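Local coordinates for SLT domain-containing protein (PDB 6TAB), which probably cleaves peptidoglycan as a lysozyme of altered substrate specificity, helping the predator Bdellovibrio bacteriovorus to leave its prey cell, at residues S122-Y125 with A126-K129; A133-L136 with S137-V140; L190-P193 with L194-L197; D236-S239 with Y240-V244. All blocks are in the same frame, centred on the assembly; numbering follows the deposited sequence.

Interaction 1: residues S122-Y125 with A126-K129; sequences SLSY and AQRK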
# COMPACT_ATOMS: atom_id res chain seq x y z
N SER A 122 0.89 -6.62 19.86
CA SER A 122 1.60 -5.87 20.93
C SER A 122 1.93 -4.42 20.55
O SER A 122 2.39 -3.65 21.41
CB SER A 122 2.89 -6.58 21.33
OG SER A 122 2.64 -7.88 21.81
N LEU A 123 1.74 -4.03 19.29
CA LEU A 123 2.19 -2.72 18.80
C LEU A 123 1.28 -1.58 19.32
O LEU A 123 0.04 -1.71 19.33
CB LEU A 123 2.22 -2.70 17.26
CG LEU A 123 3.17 -3.69 16.58
CD1 LEU A 123 3.12 -3.51 15.06
CD2 LEU A 123 4.60 -3.57 17.10
N SER A 124 1.88 -0.45 19.70
CA SER A 124 1.18 0.82 19.96
C SER A 124 0.62 1.40 18.65
O SER A 124 1.05 1.03 17.54
CB SER A 124 2.14 1.83 20.62
OG SER A 124 3.10 2.26 19.67
N TYR A 125 -0.24 2.42 18.80
CA TYR A 125 -0.74 3.16 17.62
C TYR A 125 0.44 3.73 16.81
O TYR A 125 0.47 3.60 15.58
CB TYR A 125 -1.73 4.25 18.05
CG TYR A 125 -2.37 5.01 16.91
CD1 TYR A 125 -3.36 4.44 16.11
CD2 TYR A 125 -2.05 6.33 16.64
CE1 TYR A 125 -3.96 5.14 15.07
CE2 TYR A 125 -2.66 7.05 15.62
CZ TYR A 125 -3.61 6.46 14.81
OH TYR A 125 -4.26 7.15 13.80
N ALA A 126 1.38 4.41 17.48
CA ALA A 126 2.57 5.00 16.78
C ALA A 126 3.37 3.94 16.02
O ALA A 126 3.79 4.18 14.88
CB ALA A 126 3.47 5.72 17.75
N GLN A 127 3.56 2.76 16.65
CA GLN A 127 4.28 1.66 16.00
C GLN A 127 3.51 1.10 14.78
O GLN A 127 4.13 0.74 13.76
CB GLN A 127 4.64 0.56 17.01
CG GLN A 127 5.70 0.95 18.08
CD GLN A 127 5.86 -0.12 19.14
OE1 GLN A 127 4.87 -0.70 19.63
NE2 GLN A 127 7.11 -0.44 19.48
N ARG A 128 2.16 0.99 14.90
CA ARG A 128 1.36 0.52 13.73
C ARG A 128 1.50 1.52 12.56
O ARG A 128 1.51 1.09 11.38
CB ARG A 128 -0.11 0.28 14.13
CG ARG A 128 -0.33 -0.88 15.11
CD ARG A 128 -1.77 -1.34 15.33
NE ARG A 128 -2.72 -0.33 15.75
CZ ARG A 128 -2.99 0.03 17.01
NH1 ARG A 128 -2.22 -0.38 18.02
NH2 ARG A 128 -4.05 0.82 17.24
N LYS A 129 1.53 2.83 12.85
CA LYS A 129 1.72 3.84 11.75
C LYS A 129 3.12 3.66 11.11
O LYS A 129 3.26 3.74 9.87
CB LYS A 129 1.48 5.27 12.24
CG LYS A 129 0.02 5.54 12.60
CD LYS A 129 -0.45 6.99 12.47
CE LYS A 129 0.31 8.00 13.26
NZ LYS A 129 -0.17 9.40 13.16
O HOH W 1 4.77 -1.53 22.17

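Interaction 2: residues A133-L136 with S137-V140; sequences AFVL and SSMV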
# COMPACT_ATOMS: atom_id res chain seq x y z
N ALA A 133 3.59 2.62 7.08
CA ALA A 133 4.45 3.44 6.16
C ALA A 133 5.57 2.59 5.52
O ALA A 133 5.84 2.72 4.32
CB ALA A 133 4.97 4.65 6.87
N PHE A 134 6.19 1.69 6.30
CA PHE A 134 7.22 0.81 5.76
C PHE A 134 6.63 -0.13 4.69
O PHE A 134 7.17 -0.31 3.57
CB PHE A 134 7.92 0.01 6.86
CG PHE A 134 9.04 -0.86 6.32
CD1 PHE A 134 8.79 -2.13 5.81
CD2 PHE A 134 10.34 -0.37 6.22
CE1 PHE A 134 9.80 -2.89 5.24
CE2 PHE A 134 11.35 -1.14 5.65
CZ PHE A 134 11.09 -2.40 5.14
N VAL A 135 5.49 -0.80 5.00
CA VAL A 135 4.89 -1.73 4.03
C VAL A 135 4.51 -1.00 2.73
O VAL A 135 4.79 -1.47 1.61
CB VAL A 135 3.70 -2.51 4.62
CG1 VAL A 135 2.95 -3.30 3.55
CG2 VAL A 135 4.18 -3.44 5.74
N LEU A 136 3.89 0.20 2.85
CA LEU A 136 3.59 0.99 1.65
C LEU A 136 4.87 1.26 0.84
O LEU A 136 4.85 1.17 -0.42
CB LEU A 136 2.92 2.32 2.04
CG LEU A 136 1.44 2.28 2.35
CD1 LEU A 136 1.00 3.56 3.05
CD2 LEU A 136 0.61 2.08 1.07
N SER A 137 6.01 1.58 1.51
CA SER A 137 7.28 1.86 0.80
C SER A 137 7.78 0.61 0.06
O SER A 137 8.40 0.74 -1.02
CB SER A 137 8.33 2.48 1.71
OG SER A 137 8.96 1.54 2.59
N SER A 138 7.55 -0.59 0.63
CA SER A 138 7.94 -1.84 -0.02
C SER A 138 7.08 -2.11 -1.26
O SER A 138 7.56 -2.66 -2.28
CB SER A 138 8.00 -3.03 0.94
OG SER A 138 6.73 -3.48 1.36
N MET A 139 5.78 -1.76 -1.18
CA MET A 139 4.89 -1.89 -2.36
C MET A 139 5.35 -0.91 -3.48
O MET A 139 5.38 -1.29 -4.67
CB MET A 139 3.44 -1.64 -1.95
CG MET A 139 2.91 -2.68 -0.95
SD MET A 139 1.40 -2.12 -0.05
CE MET A 139 0.29 -1.87 -1.45
N VAL A 140 5.67 0.33 -3.10
CA VAL A 140 6.20 1.33 -4.07
C VAL A 140 7.48 0.80 -4.76
O VAL A 140 7.62 0.96 -5.99
CB VAL A 140 6.42 2.69 -3.38
CG1 VAL A 140 7.20 3.65 -4.29
CG2 VAL A 140 5.09 3.32 -2.91

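Interaction 3: residues L190-P193 with L194-L197; sequences LHDP and LQNL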
# COMPACT_ATOMS: atom_id res chain seq x y z
N LEU A 190 -2.69 11.78 -10.39
CA LEU A 190 -2.16 10.45 -9.99
C LEU A 190 -0.62 10.46 -9.95
O LEU A 190 -0.03 9.62 -9.25
CB LEU A 190 -2.72 9.33 -10.88
CG LEU A 190 -4.21 8.98 -10.66
CD1 LEU A 190 -5.11 9.87 -11.54
CD2 LEU A 190 -4.51 7.49 -10.90
N HIS A 191 0.02 11.41 -10.66
CA HIS A 191 1.47 11.56 -10.66
C HIS A 191 1.95 12.49 -9.53
O HIS A 191 3.17 12.72 -9.38
CB HIS A 191 1.94 11.98 -12.06
CG HIS A 191 1.67 10.96 -13.14
ND1 HIS A 191 2.37 9.79 -13.24
CD2 HIS A 191 0.71 10.91 -14.10
CE1 HIS A 191 1.90 9.07 -14.25
NE2 HIS A 191 0.86 9.76 -14.82
N ASP A 192 1.03 13.03 -8.72
CA ASP A 192 1.35 13.74 -7.48
C ASP A 192 1.58 12.68 -6.41
O ASP A 192 0.62 11.98 -6.04
CB ASP A 192 0.23 14.72 -7.11
CG ASP A 192 0.40 15.44 -5.77
OD1 ASP A 192 1.23 14.97 -4.92
OD2 ASP A 192 -0.35 16.45 -5.54
N PRO A 193 2.83 12.51 -5.88
CA PRO A 193 3.10 11.40 -4.98
C PRO A 193 2.23 11.43 -3.70
O PRO A 193 1.87 10.35 -3.17
CB PRO A 193 4.61 11.53 -4.69
CG PRO A 193 4.91 12.97 -4.92
CD PRO A 193 4.01 13.38 -6.07
N LEU A 194 1.91 12.62 -3.20
CA LEU A 194 1.13 12.71 -1.95
C LEU A 194 -0.32 12.24 -2.19
O LEU A 194 -0.88 11.48 -1.37
CB LEU A 194 1.18 14.14 -1.41
CG LEU A 194 2.58 14.75 -1.18
CD1 LEU A 194 2.40 16.06 -0.46
CD2 LEU A 194 3.50 13.81 -0.38
N GLN A 195 -0.93 12.63 -3.33
CA GLN A 195 -2.30 12.15 -3.65
C GLN A 195 -2.31 10.64 -3.91
O GLN A 195 -3.25 9.94 -3.51
CB GLN A 195 -2.87 12.90 -4.86
CG GLN A 195 -3.13 14.39 -4.63
CD GLN A 195 -3.85 15.03 -5.79
OE1 GLN A 195 -4.99 14.67 -6.12
NE2 GLN A 195 -3.19 15.97 -6.46
N ASN A 196 -1.27 10.14 -4.57
CA ASN A 196 -1.15 8.70 -4.87
C ASN A 196 -1.08 7.89 -3.56
O ASN A 196 -1.80 6.86 -3.40
CB ASN A 196 0.02 8.48 -5.83
CG ASN A 196 0.04 7.13 -6.50
OD1 ASN A 196 0.46 6.14 -5.88
ND2 ASN A 196 -0.37 7.08 -7.77
N LEU A 197 -0.20 8.32 -2.63
CA LEU A 197 -0.04 7.60 -1.35
C LEU A 197 -1.35 7.66 -0.53
O LEU A 197 -1.75 6.65 0.11
CB LEU A 197 1.16 8.14 -0.57
CG LEU A 197 2.52 7.82 -1.19
CD1 LEU A 197 3.61 8.64 -0.51
CD2 LEU A 197 2.85 6.33 -1.14

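Interaction 4: residues D236-S239 with Y240-V244; sequences DKTS and YKSIV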
# COMPACT_ATOMS: atom_id res chain seq x y z
N ASP A 236 5.70 -17.51 -6.35
CA ASP A 236 7.17 -17.62 -6.41
C ASP A 236 7.72 -16.49 -7.28
O ASP A 236 8.17 -16.71 -8.41
CB ASP A 236 7.60 -18.99 -6.93
CG ASP A 236 9.10 -19.21 -6.94
OD1 ASP A 236 9.82 -18.46 -6.24
OD2 ASP A 236 9.54 -20.15 -7.61
N LYS A 237 7.65 -15.28 -6.76
CA LYS A 237 8.16 -14.12 -7.42
C LYS A 237 8.81 -13.19 -6.41
O LYS A 237 8.46 -13.17 -5.20
CB LYS A 237 7.07 -13.41 -8.20
CG LYS A 237 5.99 -12.80 -7.33
CD LYS A 237 4.70 -12.55 -8.08
CE LYS A 237 3.73 -11.80 -7.21
NZ LYS A 237 2.34 -11.86 -7.72
N THR A 238 9.76 -12.41 -6.92
CA THR A 238 10.66 -11.67 -6.10
C THR A 238 9.91 -10.61 -5.27
O THR A 238 10.25 -10.39 -4.09
CB THR A 238 11.76 -11.07 -6.98
OG1 THR A 238 12.47 -12.11 -7.67
CG2 THR A 238 12.70 -10.22 -6.16
N SER A 239 8.93 -9.94 -5.88
CA SER A 239 8.20 -8.86 -5.20
C SER A 239 7.53 -9.36 -3.91
O SER A 239 7.80 -8.87 -2.82
CB SER A 239 7.22 -8.20 -6.14
OG SER A 239 6.24 -9.13 -6.62
N TYR A 240 6.64 -10.35 -4.07
CA TYR A 240 5.87 -10.89 -2.91
C TYR A 240 6.85 -11.44 -1.85
O TYR A 240 6.71 -11.14 -0.65
CB TYR A 240 4.89 -11.97 -3.36
CG TYR A 240 4.22 -12.68 -2.19
CD1 TYR A 240 3.14 -12.11 -1.53
CD2 TYR A 240 4.69 -13.89 -1.69
CE1 TYR A 240 2.55 -12.71 -0.43
CE2 TYR A 240 4.10 -14.52 -0.60
CZ TYR A 240 3.02 -13.93 0.03
OH TYR A 240 2.45 -14.51 1.15
N LYS A 241 7.83 -12.25 -2.29
CA LYS A 241 8.76 -12.88 -1.32
C LYS A 241 9.53 -11.82 -0.51
O LYS A 241 9.73 -11.99 0.71
CB LYS A 241 9.71 -13.87 -2.02
CG LYS A 241 9.04 -15.15 -2.54
CD LYS A 241 9.96 -16.20 -3.13
CE LYS A 241 10.80 -15.67 -4.27
NZ LYS A 241 11.62 -16.76 -4.85
N SER A 242 9.95 -10.74 -1.17
CA SER A 242 10.67 -9.65 -0.54
C SER A 242 9.79 -8.84 0.42
O SER A 242 10.21 -8.53 1.53
CB SER A 242 11.31 -8.72 -1.58
OG SER A 242 12.29 -9.39 -2.38
N ILE A 243 8.57 -8.50 -0.00
CA ILE A 243 7.65 -7.75 0.88
C ILE A 243 7.41 -8.55 2.17
O ILE A 243 7.48 -7.98 3.29
CB ILE A 243 6.34 -7.40 0.13
CG1 ILE A 243 6.61 -6.38 -0.97
CG2 ILE A 243 5.27 -6.86 1.09
CD1 ILE A 243 5.48 -6.15 -1.95
N VAL A 244 7.11 -9.86 2.04
CA VAL A 244 6.84 -10.69 3.25
C VAL A 244 8.10 -10.77 4.15
O VAL A 244 8.00 -10.63 5.36
CB VAL A 244 6.38 -12.11 2.86
CG1 VAL A 244 6.41 -13.09 4.03
CG2 VAL A 244 5.00 -12.07 2.24

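Interaction 1: residues S122-Y125 with A126-K129
Ser124 and Gln127 exchange hydrogen bonds at the start of helix 125-144. Gln127 N donates to Ser124 OG at 3.1 Å. Ser124 N donates to Gln127 OE1 at 3.0 Å, in the plane of the amide carbonyl and on a lone pair. The extended Gln127 chain turns back along the helix start because CG sits beside its own backbone N (chi1 -67°). A water bridges Gln127 OE1 and Ser122 O. Gln127 NE2 is hydrogen-bonded to Glu75 OE1.

Two backbone bonds open the helix. Arg128 N donates to Ser124 O, and Lys129 N to Tyr125 O.

The Arg128 guanidinium reaches back past the cap. Its NH1 makes a weak bond to Leu123 O at 2.9 Å, at the edge of the group. Tyr125 CA lies over one guanidinium face. NH2 stands at the edge of the Tyr125 ring, with the two planes 77° apart. Arg128 NE is bonded to Leu106 O.

Apolar contacts complete the turn. Leu123 CB meets Arg128 CG at 3.8 Å. The Lys129 chain runs over one face of the Tyr125 ring, and its CD lies 3.8 Å from Tyr125 CE2. Both polar ends continue to Asp99, by a salt bridge from Lys129 NZ and a hydrogen bond with Tyr125 OH. The reciprocal serine–glutamine pair is a capping box, closing the N-terminus of this helix.

Interaction 2: residues A133-L136 with S137-V140
Ala133 O takes the routine helical bond from Ser137 N, in the middle of helix 125-144. The Ala133 side chain points off the turn and packs on Val94 and Tyr95 of helix 87-101.

Phe134 O accepts twice. Ser138 N reaches it at 3.0 Å, and the hydroxyl Ser137 OG at 2.8 Å. Ser137 OG lies between its own backbone N and carbonyl carbon (chi1 77°), which turns it back toward the preceding turn. The same OG is also hydrogen-bonded with Leu79 N. The Phe134 ring itself packs on Trp246 of helix 238-248.

Val135 O repeats the pattern. Met139 N donates to it at 3.0 Å. Ser138 OG comes at 2.8 Å in the carbonyl plane, on a lone pair, with a C=O...OG angle of 120°. Val135 CG1 also meets Met139 SD at 4.1 Å. The Met139 chain is bent at its last torsion, and its side chain also touches Trp229.

Leu136 O accepts from Val140 N at 2.9 Å. Val140 CG2 lies 3.3 Å from the same oxygen. Leu136 CD2 is 4.4 Å from Met139 SD, a looser apolar contact. The Leu136 side chain packs on Ile201 and Leu204 of helix 193-211.

All eight residues are buried. Each serine hydroxyl donates to a carbonyl one turn back, which probably offsets the cost of burying it. Their polarity is met largely within the helix, with Leu79 N as a further partner of Ser137 OG, and the apolar side chains pack on neighbouring helices and loops.

Interaction 3: residues L190-P193 with L194-L197
An N-terminal helix cap starts helix 193-211, with Asp192 as the N-cap residue and Pro193 in the first turn. The contact is carried by Asp192, Gln195 and Asn196. With chi1 at 175°, the Asp192 carboxylate swings beside its own carbonyl carbon and faces the helix start. OD1 accepts from Leu194 N at 3.0 Å. This capping bond is bent, with an N-H...O angle of 135°, and meets OD1 on the anti side, out of the carboxylate plane.

OD2 takes a second donor, Gln195 NE2, at 3.0 Å. That bond is nearly straight at 170°. The NE2 group comes from above the carboxylate plane, while OD2 lies in the plane of the Gln195 amide. The two flat groups are almost perpendicular. Gln195 NE2 also bonds to Asp189 OD1, so one amide joins two acidic side chains. The negative carboxylate at the helix N-terminus is probably stabilised by the helix dipole.

Asn196 ties the preceding loop to the helix. Its ND2 donates to Leu190 O at 3.0 Å, in the carbonyl plane and on a lone pair. The same amide reaches Leu170 N through OD1 and Arg167 O through ND2. Two backbone bonds complete the turn, Asn196 N to Asp192 O and Leu197 N to Pro193 O.

Pro193 and Leu194 pack on Trp90 of helix 87-101, and Leu197 on Val94 of that helix. Through Arg167, Asn196 also links the cap to the end of strand 163-167.

Interaction 4: residues D236-S239 with Y240-V244
Asp236 and Lys241 form a salt bridge across the N-terminus of helix 238-248. Lys241 NZ meets Asp236 OD1 at 2.8 Å, nearly along the C-O axis of that oxygen. The Lys241 chain bends at its third torsion (chi3 -57°) and runs alongside Lys237 O, with Lys241 CG 3.4 Å from that oxygen. Lys237 holds the N-cap position, and it is its backbone O that accepts from Lys241 N at 3.1 Å. Lys241 thus grips the helix start by backbone and by side chain.

Thr238 O accepts two bonds from one residue. Ser242 N donates to Thr238 O at 3.0 Å, and Ser242 OG to Thr238 O at 2.8 Å. They arrive from opposite faces of the carbonyl plane. Ser239 O accepts from Ile243 N in the next step.

Around this first shell, the Lys237 side chain stretches beside Tyr240, and the two cross at about a right angle. Its NZ is held by Ser230 O and Arg233 O, which ties the cap to the preceding loop. Ser239, Ser242 and Ile243 pack on Phe142 of helix 125-144. Tyr240 and Val244 lie against Leu115 of helix 113-116. Lys237 CE approaches Tyr240 CB at 4.0 Å.

The four contacts follow one another along the chain. Interactions 1 and 2 share helix 125-144, with centres about 16 Å apart; the first caps its N-terminus and the second lies in its buried middle. Interactions 3 and 4 start helices 193-211 and 238-248. Their centres are about 24 Å apart, on opposite sides of the chain's centre. Both touch interaction 2: Val140 CG2 meets Leu197 CD2 at 4.1 Å, and Ser138 OG meets Ile243 CG2 at 3.7 Å. Interaction 1 touches neither of them. Helix 125-144 is thus a central element of this lysozyme-like domain, and the other two helices pack against it.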